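Local coordinates for protein PPR (Rhodospirillum centenum, PDB 1MZU) that senses light through a covalently bound 4'-hydroxycinnamic acid in its photoactive yellow protein domain, the N-terminal part of a photoreceptor that probably acts as a sensor histidine kinase, at residues A[37-40]-A[44-47]; A[114-117]-A[122-125]; A[66-69]-A[74-77]; A[96-101]-A[107-112]. All coordinates share one frame; numbering follows the deposited sequence.

Contact 1: A[37-40]-A[44-47]. With HC4 (4'-hydroxycinnamic acid), chain D.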
loop_
_atom_site.group_PDB
_atom_site.type_symbol
_atom_site.label_atom_id
_atom_site.label_comp_id
_atom_site.label_asym_id
_atom_site.label_seq_id
_atom_site.Cartn_x
_atom_site.Cartn_y
_atom_site.Cartn_z
ATOM N N GLN A 37 -1.427 4.711 -2.854
ATOM C CA GLN A 37 -0.365 5.383 -3.605
ATOM C C GLN A 37 0.570 6.050 -2.629
ATOM O O GLN A 37 0.140 6.818 -1.777
ATOM C CB GLN A 37 -0.904 6.440 -4.567
ATOM C CG GLN A 37 0.133 7.000 -5.535
ATOM C CD GLN A 37 -0.435 8.082 -6.439
ATOM O OE1 GLN A 37 -0.627 7.868 -7.633
ATOM N NE2 GLN A 37 -0.700 9.250 -5.872
ATOM N N VAL A 38 1.857 5.772 -2.789
ATOM C CA VAL A 38 2.895 6.323 -1.937
ATOM C C VAL A 38 3.990 6.948 -2.783
ATOM O O VAL A 38 4.028 6.751 -3.995
ATOM C CB VAL A 38 3.568 5.226 -1.039
ATOM C CG1 VAL A 38 2.624 4.764 0.076
ATOM C CG2 VAL A 38 4.012 4.022 -1.893
ATOM N N ASP A 39 4.860 7.729 -2.149
ATOM C CA ASP A 39 5.997 8.275 -2.863
ATOM C C ASP A 39 7.211 7.438 -2.493
ATOM O O ASP A 39 7.064 6.439 -1.772
ATOM C CB ASP A 39 6.200 9.790 -2.674
ATOM C CG ASP A 39 6.341 10.219 -1.231
ATOM O OD1 ASP A 39 5.826 11.315 -0.925
ATOM O OD2 ASP A 39 6.988 9.522 -0.407
ATOM N N GLY A 40 8.384 7.858 -2.954
ATOM C CA GLY A 40 9.627 7.147 -2.696
ATOM C C GLY A 40 10.077 7.008 -1.255
ATOM O O GLY A 40 10.823 6.082 -0.933
ATOM N N ILE A 44 1.969 8.458 2.098
ATOM C CA ILE A 44 0.686 8.190 1.441
ATOM C C ILE A 44 0.057 9.418 0.768
ATOM O O ILE A 44 -0.104 10.474 1.383
ATOM C CB ILE A 44 -0.323 7.521 2.436
ATOM C CG1 ILE A 44 0.300 6.227 2.973
ATOM C CG2 ILE A 44 -1.692 7.228 1.750
ATOM C CD1 ILE A 44 -0.440 5.563 4.086
ATOM N N HIS A 45 -0.271 9.250 -0.511
ATOM C CA HIS A 45 -0.891 10.296 -1.310
ATOM C C HIS A 45 -2.342 9.946 -1.636
ATOM O O HIS A 45 -3.210 10.818 -1.585
ATOM C CB HIS A 45 -0.049 10.620 -2.557
ATOM C CG HIS A 45 1.238 11.324 -2.243
ATOM N ND1 HIS A 45 1.359 12.698 -2.240
ATOM C CD2 HIS A 45 2.450 10.845 -1.878
ATOM C CE1 HIS A 45 2.584 13.033 -1.881
ATOM N NE2 HIS A 45 3.268 11.926 -1.657
ATOM N N ARG A 46 -2.619 8.666 -1.918
ATOM C CA ARG A 46 -3.985 8.203 -2.191
ATOM C C ARG A 46 -4.262 6.958 -1.370
ATOM O O ARG A 46 -3.390 6.097 -1.228
ATOM C CB ARG A 46 -4.226 7.884 -3.676
ATOM C CG ARG A 46 -3.987 9.001 -4.688
ATOM C CD ARG A 46 -4.870 10.222 -4.496
ATOM N NE ARG A 46 -4.371 11.300 -5.346
ATOM C CZ ARG A 46 -3.644 12.336 -4.930
ATOM N NH1 ARG A 46 -3.328 12.475 -3.650
ATOM N NH2 ARG A 46 -3.156 13.191 -5.820
ATOM N N TYR A 47 -5.500 6.839 -0.890
ATOM C CA TYR A 47 -5.923 5.713 -0.052
ATOM C C TYR A 47 -7.419 5.480 -0.310
ATOM O O TYR A 47 -8.246 6.293 0.129
ATOM C CB TYR A 47 -5.679 6.095 1.429
ATOM C CG TYR A 47 -5.716 4.962 2.429
ATOM C CD1 TYR A 47 -4.558 4.213 2.710
ATOM C CD2 TYR A 47 -6.906 4.629 3.110
ATOM C CE1 TYR A 47 -4.586 3.142 3.657
ATOM C CE2 TYR A 47 -6.951 3.576 4.046
ATOM C CZ TYR A 47 -5.795 2.835 4.313
ATOM O OH TYR A 47 -5.881 1.780 5.187
HETATM C C1 HC4 D . 0.681 -3.849 9.738
HETATM O O1 HC4 D . 1.064 -3.070 10.671
HETATM C C2 HC4 D . -0.369 -3.548 8.798
HETATM C C3 HC4 D . -1.144 -2.475 8.921
HETATM C "C1'" HC4 D . -2.002 -1.950 7.899
HETATM C "C2'" HC4 D . -2.790 -0.745 8.184
HETATM C "C3'" HC4 D . -3.572 -0.159 7.163
HETATM C "C4'" HC4 D . -3.534 -0.704 5.848
HETATM C "C5'" HC4 D . -2.768 -1.866 5.575
HETATM C "C6'" HC4 D . -2.008 -2.449 6.588
HETATM O "O4'" HC4 D . -4.242 -0.180 4.870
#
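The imidazole edge of H45 meets D39: OD1 of D39 lies in the ring plane, 2.7 Å from NE2 of H45. The N-H arrives from above, 38° out of the carboxylate plane, and the two planes are 63° apart. D39 CG stands between backbone N and carbonyl carbon (chi1 56°), which brings the acid round to the imidazole, while OD2 accepts from the amides of S41 and V43. Over one face of the R46 guanidinium, near its rim, lies Q37 NE2; this extended glutamine runs alongside R46, with NE2 3.5 Å from CG of R46. The Y47 ring has O4' of the chromophore near its plane at an edge, and its OH is 2.6 Å from that oxygen and also bonded to S55. Between the backbones, Q37 O takes H45 N at 2.8 Å and, weakly, R46 N at 3.3 Å, which defines a classic beta bulge in the 34-39/44-47 hairpin. On the other face, V38 CG1 touches I44 CG1 at 4.0 Å. Chemically, the buried Q37 carbonyl accepts one firm and one weak bond, and the D39 bond uses the NE2 hydrogen and fixes the rotation of the H45 ring.

Contact 2: A[114-117]-A[122-125]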
loop_
_atom_site.group_PDB
_atom_site.type_symbol
_atom_site.label_atom_id
_atom_site.label_comp_id
_atom_site.label_asym_id
_atom_site.label_seq_id
_atom_site.Cartn_x
_atom_site.Cartn_y
_atom_site.Cartn_z
ATOM N N MET A 114 2.776 -4.875 -6.041
ATOM C CA MET A 114 3.449 -3.566 -5.998
ATOM C C MET A 114 3.971 -3.189 -7.377
ATOM O O MET A 114 4.556 -4.031 -8.056
ATOM C CB MET A 114 4.648 -3.606 -5.045
ATOM C CG MET A 114 4.328 -3.698 -3.578
ATOM S SD MET A 114 5.789 -3.407 -2.578
ATOM C CE MET A 114 5.267 -2.035 -1.756
ATOM N N GLN A 115 3.774 -1.931 -7.774
ATOM C CA GLN A 115 4.227 -1.417 -9.077
ATOM C C GLN A 115 4.301 0.108 -9.174
ATOM O O GLN A 115 3.769 0.811 -8.316
ATOM C CB GLN A 115 3.393 -1.984 -10.248
ATOM C CG GLN A 115 1.879 -1.783 -10.156
ATOM C CD GLN A 115 1.165 -2.345 -11.370
ATOM O OE1 GLN A 115 0.735 -3.501 -11.378
ATOM N NE2 GLN A 115 1.036 -1.525 -12.408
ATOM N N ASN A 116 4.965 0.598 -10.232
ATOM C CA ASN A 116 5.128 2.038 -10.528
ATOM C C ASN A 116 3.843 2.689 -11.038
ATOM O O ASN A 116 2.942 2.004 -11.530
ATOM C CB ASN A 116 6.185 2.248 -11.623
ATOM C CG ASN A 116 7.594 2.042 -11.131
ATOM O OD1 ASN A 116 7.897 1.044 -10.498
ATOM N ND2 ASN A 116 8.476 2.967 -11.460
ATOM N N ALA A 117 3.810 4.022 -10.977
ATOM C CA ALA A 117 2.676 4.826 -11.445
ATOM C C ALA A 117 3.070 5.617 -12.688
ATOM O O ALA A 117 4.248 5.641 -13.066
ATOM C CB ALA A 117 2.217 5.780 -10.351
ATOM N N ARG A 122 5.835 8.333 -7.819
ATOM C CA ARG A 122 4.626 7.732 -7.248
ATOM C C ARG A 122 4.576 6.227 -7.492
ATOM O O ARG A 122 5.003 5.755 -8.542
ATOM C CB ARG A 122 3.354 8.430 -7.758
ATOM C CG ARG A 122 3.246 9.912 -7.375
ATOM C CD ARG A 122 3.421 10.158 -5.866
ATOM N NE ARG A 122 3.961 11.488 -5.574
ATOM C CZ ARG A 122 3.238 12.605 -5.522
ATOM N NH1 ARG A 122 1.927 12.574 -5.743
ATOM N NH2 ARG A 122 3.824 13.757 -5.235
ATOM N N TYR A 123 4.131 5.475 -6.482
ATOM C CA TYR A 123 4.065 4.012 -6.547
ATOM C C TYR A 123 2.753 3.477 -5.991
ATOM O O TYR A 123 2.172 4.057 -5.076
ATOM C CB TYR A 123 5.233 3.388 -5.758
ATOM C CG TYR A 123 6.601 3.885 -6.161
ATOM C CD1 TYR A 123 7.195 4.990 -5.501
ATOM C CD2 TYR A 123 7.283 3.318 -7.260
ATOM C CE1 TYR A 123 8.436 5.530 -5.938
ATOM C CE2 TYR A 123 8.536 3.852 -7.705
ATOM C CZ TYR A 123 9.097 4.956 -7.040
ATOM O OH TYR A 123 10.289 5.496 -7.471
ATOM N N TRP A 124 2.344 2.322 -6.502
ATOM C CA TRP A 124 1.103 1.675 -6.106
ATOM C C TRP A 124 1.280 0.373 -5.360
ATOM O O TRP A 124 2.189 -0.412 -5.650
ATOM C CB TRP A 124 0.239 1.381 -7.327
ATOM C CG TRP A 124 -0.409 2.565 -7.928
ATOM C CD1 TRP A 124 -0.042 3.198 -9.067
ATOM C CD2 TRP A 124 -1.536 3.275 -7.413
ATOM N NE1 TRP A 124 -0.859 4.278 -9.303
ATOM C CE2 TRP A 124 -1.793 4.349 -8.304
ATOM C CE3 TRP A 124 -2.364 3.109 -6.284
ATOM C CZ2 TRP A 124 -2.847 5.268 -8.098
ATOM C CZ3 TRP A 124 -3.415 4.021 -6.071
ATOM C CH2 TRP A 124 -3.646 5.087 -6.981
ATOM N N ILE A 125 0.382 0.158 -4.406
ATOM C CA ILE A 125 0.348 -1.046 -3.589
ATOM C C ILE A 125 -1.111 -1.534 -3.665
ATOM O O ILE A 125 -2.027 -0.830 -3.213
ATOM C CB ILE A 125 0.739 -0.766 -2.093
ATOM C CG1 ILE A 125 2.105 -0.068 -2.003
ATOM C CG2 ILE A 125 0.739 -2.088 -1.297
ATOM C CD1 ILE A 125 2.447 0.580 -0.654
#
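M114 and I125 form a non-hydrogen-bonded pair of an antiparallel beta hairpin, strands 107-116 and 122-128 of the PAS-fold sheet, whose local axes run at 155°. The M114 side chain lies alongside I125, and a bend at chi3 turns its CE in to 3.7 Å from CG1 of I125; F80 of helix 78-89 packs against both residues. Next, Q115 pairs with W124 through two backbone bonds: Q115 N to W124 O at 3.1 Å, and W124 N to Q115 O at 2.8 Å. N116 then lies side by side with Y123, its amide plane almost perpendicular (83°) to the phenol ring and its ND2 3.9 Å from CE2 of Y123. The polar end is used outside the hairpin, OD1 accepting from the amide of L93 and ND2 donating to the carbonyl of G91, so this one amide ties the strand to the loop before strand 94-102. A leucine here would probably leave both of those backbone groups without their mate. At A117 the pairing frays, since its N reaches R122 O only through a weak bond with an N-H...O angle of 134°. The A117 methyl instead settles at the pyrrole part of W124, where NE1 donates to D21 OD1 and lies 3.6 Å from CB of A117.

Contact 3: A[66-69]-A[74-77]; sequences NFFT and CTNI. With HC4 (4'-hydroxycinnamic acid), chain D.
T75 meets F68 through its hydroxyl: OG1 of T75 lies only 3.1 Å from CD1 of F68, obliquely placed against the ring, in a contact without any hydrogen bond between the two segments. The T75 side chain crosses that of F68 at about a right angle. OG1 is flanked by the residue's own N and C (chi1 69°), the hydroxyl is hydrogen-bonded to A72 O, and that bond satisfies its polar end while the aromatic carbon packs on it. The methyl branch, CG2 of T75, turns to the other phenylalanine and lies 4.1 Å from CE2 of F67. The two rings are themselves interlocked: CE1 of F68 sits in plane at the edge of F67, and CD2 of F67 rides 3.5 Å above one face of F68, toward its rim. Farther out, N76 ND2 comes to 3.7 Å from CB of F68, and the carbonyl oxygen of F68 is buried without a polar partner. N66 caps helix 67-71, its OD1 accepting T69 N at 3.0 Å and, more weakly, F68 N. C74 begins the other segment, with SG bonded covalently to C1 of the chromophore at 1.8 Å and its N donating to O1 of the same group at 2.9 Å. A cysteine thioester whose carbonyl is held by the cysteine's own amide, beside a short helix, is the chromophore site characteristic of photoactive yellow proteins.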
loop_
_atom_site.group_PDB
_atom_site.type_symbol
_atom_site.label_atom_id
_atom_site.label_comp_id
_atom_site.label_asym_id
_atom_site.label_seq_id
_atom_site.Cartn_x
_atom_site.Cartn_y
_atom_site.Cartn_z
ATOM N N ASN A 66 3.526 8.398 6.680
ATOM C CA ASN A 66 4.345 7.336 6.098
ATOM C C ASN A 66 3.727 5.947 6.322
ATOM O O ASN A 66 3.435 5.566 7.463
ATOM C CB ASN A 66 5.767 7.392 6.671
ATOM C CG ASN A 66 6.784 6.586 5.846
ATOM O OD1 ASN A 66 6.762 5.351 5.820
ATOM N ND2 ASN A 66 7.703 7.292 5.204
ATOM N N PHE A 67 3.552 5.207 5.221
ATOM C CA PHE A 67 2.979 3.853 5.224
ATOM C C PHE A 67 3.803 2.854 6.033
ATOM O O PHE A 67 3.250 2.126 6.839
ATOM C CB PHE A 67 2.802 3.334 3.767
ATOM C CG PHE A 67 2.108 1.989 3.657
ATOM C CD1 PHE A 67 0.741 1.855 3.955
ATOM C CD2 PHE A 67 2.821 0.847 3.274
ATOM C CE1 PHE A 67 0.087 0.591 3.876
ATOM C CE2 PHE A 67 2.183 -0.439 3.189
ATOM C CZ PHE A 67 0.813 -0.557 3.492
ATOM N N PHE A 68 5.116 2.853 5.831
ATOM C CA PHE A 68 5.998 1.898 6.502
ATOM C C PHE A 68 6.424 2.206 7.931
ATOM O O PHE A 68 6.459 1.302 8.774
ATOM C CB PHE A 68 7.224 1.601 5.627
ATOM C CG PHE A 68 6.874 1.172 4.231
ATOM C CD1 PHE A 68 6.428 -0.141 3.977
ATOM C CD2 PHE A 68 6.929 2.094 3.166
ATOM C CE1 PHE A 68 6.028 -0.546 2.666
ATOM C CE2 PHE A 68 6.530 1.712 1.847
ATOM C CZ PHE A 68 6.079 0.390 1.596
ATOM N N THR A 69 6.694 3.477 8.217
ATOM C CA THR A 69 7.133 3.869 9.560
ATOM C C THR A 69 6.029 4.228 10.536
ATOM O O THR A 69 6.214 4.046 11.732
ATOM C CB THR A 69 8.143 5.045 9.529
ATOM O OG1 THR A 69 7.506 6.212 9.000
ATOM C CG2 THR A 69 9.359 4.689 8.682
ATOM N N CYS A 74 3.957 -3.306 10.546
ATOM C CA CYS A 74 4.116 -4.755 10.310
ATOM C C CYS A 74 4.712 -5.083 8.938
ATOM O O CYS A 74 5.133 -6.210 8.688
ATOM C CB CYS A 74 2.824 -5.518 10.613
ATOM S SG CYS A 74 1.501 -5.364 9.347
ATOM N N THR A 75 4.693 -4.092 8.047
ATOM C CA THR A 75 5.243 -4.231 6.704
ATOM C C THR A 75 6.740 -3.873 6.662
ATOM O O THR A 75 7.389 -4.074 5.641
ATOM C CB THR A 75 4.514 -3.311 5.690
ATOM O OG1 THR A 75 4.818 -1.935 5.960
ATOM C CG2 THR A 75 3.005 -3.532 5.735
ATOM N N ASN A 76 7.281 -3.373 7.778
ATOM C CA ASN A 76 8.686 -2.951 7.853
ATOM C C ASN A 76 9.748 -4.063 7.977
ATOM O O ASN A 76 10.725 -3.949 8.724
ATOM C CB ASN A 76 8.859 -1.865 8.933
ATOM C CG ASN A 76 9.810 -0.752 8.515
ATOM O OD1 ASN A 76 10.505 -0.175 9.352
ATOM N ND2 ASN A 76 9.840 -0.440 7.228
ATOM N N ILE A 77 9.536 -5.134 7.213
ATOM C CA ILE A 77 10.423 -6.298 7.155
ATOM C C ILE A 77 11.000 -6.384 5.715
ATOM O O ILE A 77 10.527 -5.655 4.832
ATOM C CB ILE A 77 9.643 -7.616 7.539
ATOM C CG1 ILE A 77 8.359 -7.786 6.712
ATOM C CG2 ILE A 77 9.378 -7.660 9.041
ATOM C CD1 ILE A 77 7.780 -9.191 6.803
HETATM C C1 HC4 D . 0.681 -3.849 9.738
HETATM O O1 HC4 D . 1.064 -3.070 10.671
HETATM C C2 HC4 D . -0.369 -3.548 8.798
HETATM C C3 HC4 D . -1.144 -2.475 8.921
HETATM C "C1'" HC4 D . -2.002 -1.950 7.899
HETATM C "C2'" HC4 D . -2.790 -0.745 8.184
HETATM C "C3'" HC4 D . -3.572 -0.159 7.163
HETATM C "C4'" HC4 D . -3.534 -0.704 5.848
HETATM C "C5'" HC4 D . -2.768 -1.866 5.575
HETATM C "C6'" HC4 D . -2.008 -2.449 6.588
HETATM O "O4'" HC4 D . -4.242 -0.180 4.870
#

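Contact 4: A[96-101]-A[107-112]. With HC4 (4'-hydroxycinnamic acid), chain D.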
loop_
_atom_site.group_PDB
_atom_site.type_symbol
_atom_site.label_atom_id
_atom_site.label_comp_id
_atom_site.label_asym_id
_atom_site.label_seq_id
_atom_site.Cartn_x
_atom_site.Cartn_y
_atom_site.Cartn_z
ATOM N N ARG A 96 5.052 -9.276 -6.453
ATOM C CA ARG A 96 3.810 -9.996 -6.192
ATOM C C ARG A 96 4.184 -11.034 -5.141
ATOM O O ARG A 96 5.126 -11.818 -5.346
ATOM C CB ARG A 96 3.308 -10.665 -7.478
ATOM C CG ARG A 96 1.947 -11.378 -7.367
ATOM C CD ARG A 96 1.375 -11.784 -8.734
ATOM N NE ARG A 96 2.298 -12.596 -9.537
ATOM C CZ ARG A 96 2.713 -12.283 -10.766
ATOM N NH1 ARG A 96 2.291 -11.173 -11.360
ATOM N NH2 ARG A 96 3.596 -13.057 -11.386
ATOM N N PHE A 97 3.498 -10.992 -3.995
ATOM C CA PHE A 97 3.767 -11.925 -2.888
ATOM C C PHE A 97 2.594 -12.042 -1.924
ATOM O O PHE A 97 1.770 -11.137 -1.838
ATOM C CB PHE A 97 5.044 -11.518 -2.106
ATOM C CG PHE A 97 5.020 -10.099 -1.564
ATOM C CD1 PHE A 97 5.348 -9.008 -2.397
ATOM C CD2 PHE A 97 4.693 -9.847 -0.215
ATOM C CE1 PHE A 97 5.355 -7.682 -1.899
ATOM C CE2 PHE A 97 4.696 -8.529 0.298
ATOM C CZ PHE A 97 5.030 -7.444 -0.546
ATOM N N ASP A 98 2.549 -13.156 -1.192
ATOM C CA ASP A 98 1.504 -13.400 -0.197
ATOM C C ASP A 98 1.943 -12.779 1.131
ATOM O O ASP A 98 3.136 -12.745 1.442
ATOM C CB ASP A 98 1.225 -14.905 -0.038
ATOM C CG ASP A 98 0.526 -15.517 -1.262
ATOM O OD1 ASP A 98 0.023 -14.760 -2.126
ATOM O OD2 ASP A 98 0.484 -16.764 -1.372
ATOM N N PHE A 99 0.983 -12.253 1.886
ATOM C CA PHE A 99 1.261 -11.591 3.160
ATOM C C PHE A 99 0.077 -11.715 4.107
ATOM O O PHE A 99 -1.036 -12.031 3.688
ATOM C CB PHE A 99 1.552 -10.098 2.906
ATOM C CG PHE A 99 2.480 -9.481 3.911
ATOM C CD1 PHE A 99 3.846 -9.792 3.890
ATOM C CD2 PHE A 99 1.988 -8.621 4.915
ATOM C CE1 PHE A 99 4.720 -9.262 4.858
ATOM C CE2 PHE A 99 2.847 -8.080 5.896
ATOM C CZ PHE A 99 4.218 -8.401 5.869
ATOM N N VAL A 100 0.335 -11.449 5.384
ATOM C CA VAL A 100 -0.688 -11.507 6.420
ATOM C C VAL A 100 -0.589 -10.240 7.286
ATOM O O VAL A 100 0.490 -9.894 7.781
ATOM C CB VAL A 100 -0.598 -12.852 7.248
ATOM C CG1 VAL A 100 0.705 -12.960 8.051
ATOM C CG2 VAL A 100 -1.804 -13.018 8.152
ATOM N N PHE A 101 -1.695 -9.504 7.357
ATOM C CA PHE A 101 -1.789 -8.278 8.144
ATOM C C PHE A 101 -2.211 -8.570 9.585
ATOM O O PHE A 101 -3.299 -9.114 9.829
ATOM C CB PHE A 101 -2.753 -7.284 7.482
ATOM C CG PHE A 101 -2.154 -6.527 6.327
ATOM C CD1 PHE A 101 -0.769 -6.271 6.282
ATOM C CD2 PHE A 101 -2.966 -6.061 5.271
ATOM C CE1 PHE A 101 -0.185 -5.566 5.203
ATOM C CE2 PHE A 101 -2.396 -5.348 4.177
ATOM C CZ PHE A 101 -0.992 -5.104 4.149
ATOM N N PRO A 107 -5.715 -12.203 12.256
ATOM C CA PRO A 107 -4.828 -12.161 11.083
ATOM C C PRO A 107 -5.610 -12.265 9.761
ATOM O O PRO A 107 -6.376 -13.215 9.559
ATOM C CB PRO A 107 -3.944 -13.390 11.290
ATOM C CG PRO A 107 -3.819 -13.469 12.743
ATOM C CD PRO A 107 -5.248 -13.260 13.179
ATOM N N VAL A 108 -5.427 -11.266 8.894
ATOM C CA VAL A 108 -6.090 -11.191 7.585
ATOM C C VAL A 108 -5.053 -11.514 6.491
ATOM O O VAL A 108 -4.118 -10.735 6.269
ATOM C CB VAL A 108 -6.702 -9.766 7.340
ATOM C CG1 VAL A 108 -7.485 -9.713 6.027
ATOM C CG2 VAL A 108 -7.610 -9.363 8.493
ATOM N N ARG A 109 -5.229 -12.661 5.825
ATOM C CA ARG A 109 -4.339 -13.117 4.747
ATOM C C ARG A 109 -4.642 -12.368 3.445
ATOM O O ARG A 109 -5.798 -12.308 3.031
ATOM C CB ARG A 109 -4.472 -14.637 4.541
ATOM C CG ARG A 109 -3.422 -15.235 3.602
ATOM C CD ARG A 109 -3.228 -16.735 3.805
ATOM N NE ARG A 109 -2.282 -17.304 2.839
ATOM C CZ ARG A 109 -0.952 -17.223 2.914
ATOM N NH1 ARG A 109 -0.354 -16.592 3.921
ATOM N NH2 ARG A 109 -0.209 -17.764 1.958
ATOM N N VAL A 110 -3.605 -11.773 2.836
ATOM C CA VAL A 110 -3.728 -10.996 1.587
ATOM C C VAL A 110 -2.641 -11.331 0.558
ATOM O O VAL A 110 -1.633 -11.936 0.889
ATOM C CB VAL A 110 -3.646 -9.446 1.834
ATOM C CG1 VAL A 110 -4.872 -8.932 2.544
ATOM C CG2 VAL A 110 -2.394 -9.071 2.642
ATOM N N GLN A 111 -2.885 -10.950 -0.694
ATOM C CA GLN A 111 -1.933 -11.112 -1.796
ATOM C C GLN A 111 -1.613 -9.648 -2.130
ATOM O O GLN A 111 -2.521 -8.819 -2.234
ATOM C CB GLN A 111 -2.557 -11.787 -3.026
ATOM C CG GLN A 111 -3.610 -12.884 -2.786
ATOM C CD GLN A 111 -3.044 -14.229 -2.375
ATOM O OE1 GLN A 111 -3.193 -14.656 -1.222
ATOM N NE2 GLN A 111 -2.424 -14.930 -3.330
ATOM N N ILE A 112 -0.329 -9.323 -2.247
ATOM C CA ILE A 112 0.103 -7.948 -2.517
ATOM C C ILE A 112 0.709 -7.853 -3.910
ATOM O O ILE A 112 1.433 -8.745 -4.332
ATOM C CB ILE A 112 1.170 -7.478 -1.454
ATOM C CG1 ILE A 112 0.620 -7.578 -0.023
ATOM C CG2 ILE A 112 1.706 -6.070 -1.758
ATOM C CD1 ILE A 112 -0.562 -6.681 0.306
HETATM C C1 HC4 D . 0.681 -3.849 9.738
HETATM O O1 HC4 D . 1.064 -3.070 10.671
HETATM C C2 HC4 D . -0.369 -3.548 8.798
HETATM C C3 HC4 D . -1.144 -2.475 8.921
HETATM C "C1'" HC4 D . -2.002 -1.950 7.899
HETATM C "C2'" HC4 D . -2.790 -0.745 8.184
HETATM C "C3'" HC4 D . -3.572 -0.159 7.163
HETATM C "C4'" HC4 D . -3.534 -0.704 5.848
HETATM C "C5'" HC4 D . -2.768 -1.866 5.575
HETATM C "C6'" HC4 D . -2.008 -2.449 6.588
HETATM O "O4'" HC4 D . -4.242 -0.180 4.870
#
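I112 fills the hollow in front of F97: its CB stands over one face of the F97 ring, 4.1 Å from the centroid and 15° off the normal, a CH-pi contact. A chi1 of 56° tucks the F97 ring back over its own backbone and lays it alongside the isoleucine, where CZ of F97 also touches CG2 of I112 at 3.8 Å. The other branch fits elsewhere, CG1 against CB of F99 and its terminal CD1 obliquely against the F101 ring. V110 supplies the next bump: its CG2 rises over one face of F101, 4.2 Å from the centroid, while the opposite face receives C6' of the chromophore, 3.6 Å above the ring plane and over its centre. F101 is thus a flat plate clamped between methyl and chromophore, and an alanine here would probably open a gap between them, leaving the chromophore without its flat support. V100, on the face with D98 and R109, touches P107 CB through CG2 at 3.8 Å, and D98 forms a long salt bridge, OD2 to NH2 of R109 at 3.5 Å. Six backbone bonds pair strands 94-102 and 107-116 in the antiparallel PAS sheet, V110 N to F99 O being 2.7 Å. The chemistry is two-sided: D98 and R109 bring charge to the face that also carries V100, whereas F101 offers the chromophore ring an apolar face, its polar ends being met by other residues.

How the contacts relate
Contacts 1, 2 and 4 are hairpins of one antiparallel sheet, and contact 3 lies against it. Contacts 1 and 2, with centres about 8 Å apart, are joined where strands 34-39 and 122-128 adjoin, V38 O lying 2.8 Å from Y123 N in a probable hydrogen bond. Contacts 2 and 4 share strand 107-116 and touch through I125 CG2 and I112 CG2, 4.1 Å apart. Contact 3 reaches all the others: F67 CD1 meets I44 CD1 at 3.9 Å, F67 CD2 meets I125 CD1, and C74 SG meets F101 CD1. The chromophore spans contacts 1, 3 and 4, bridging hairpins whose centres are about 19 Å apart: Y47 at its phenolic end, C74 at its thioester, F101 along its ring.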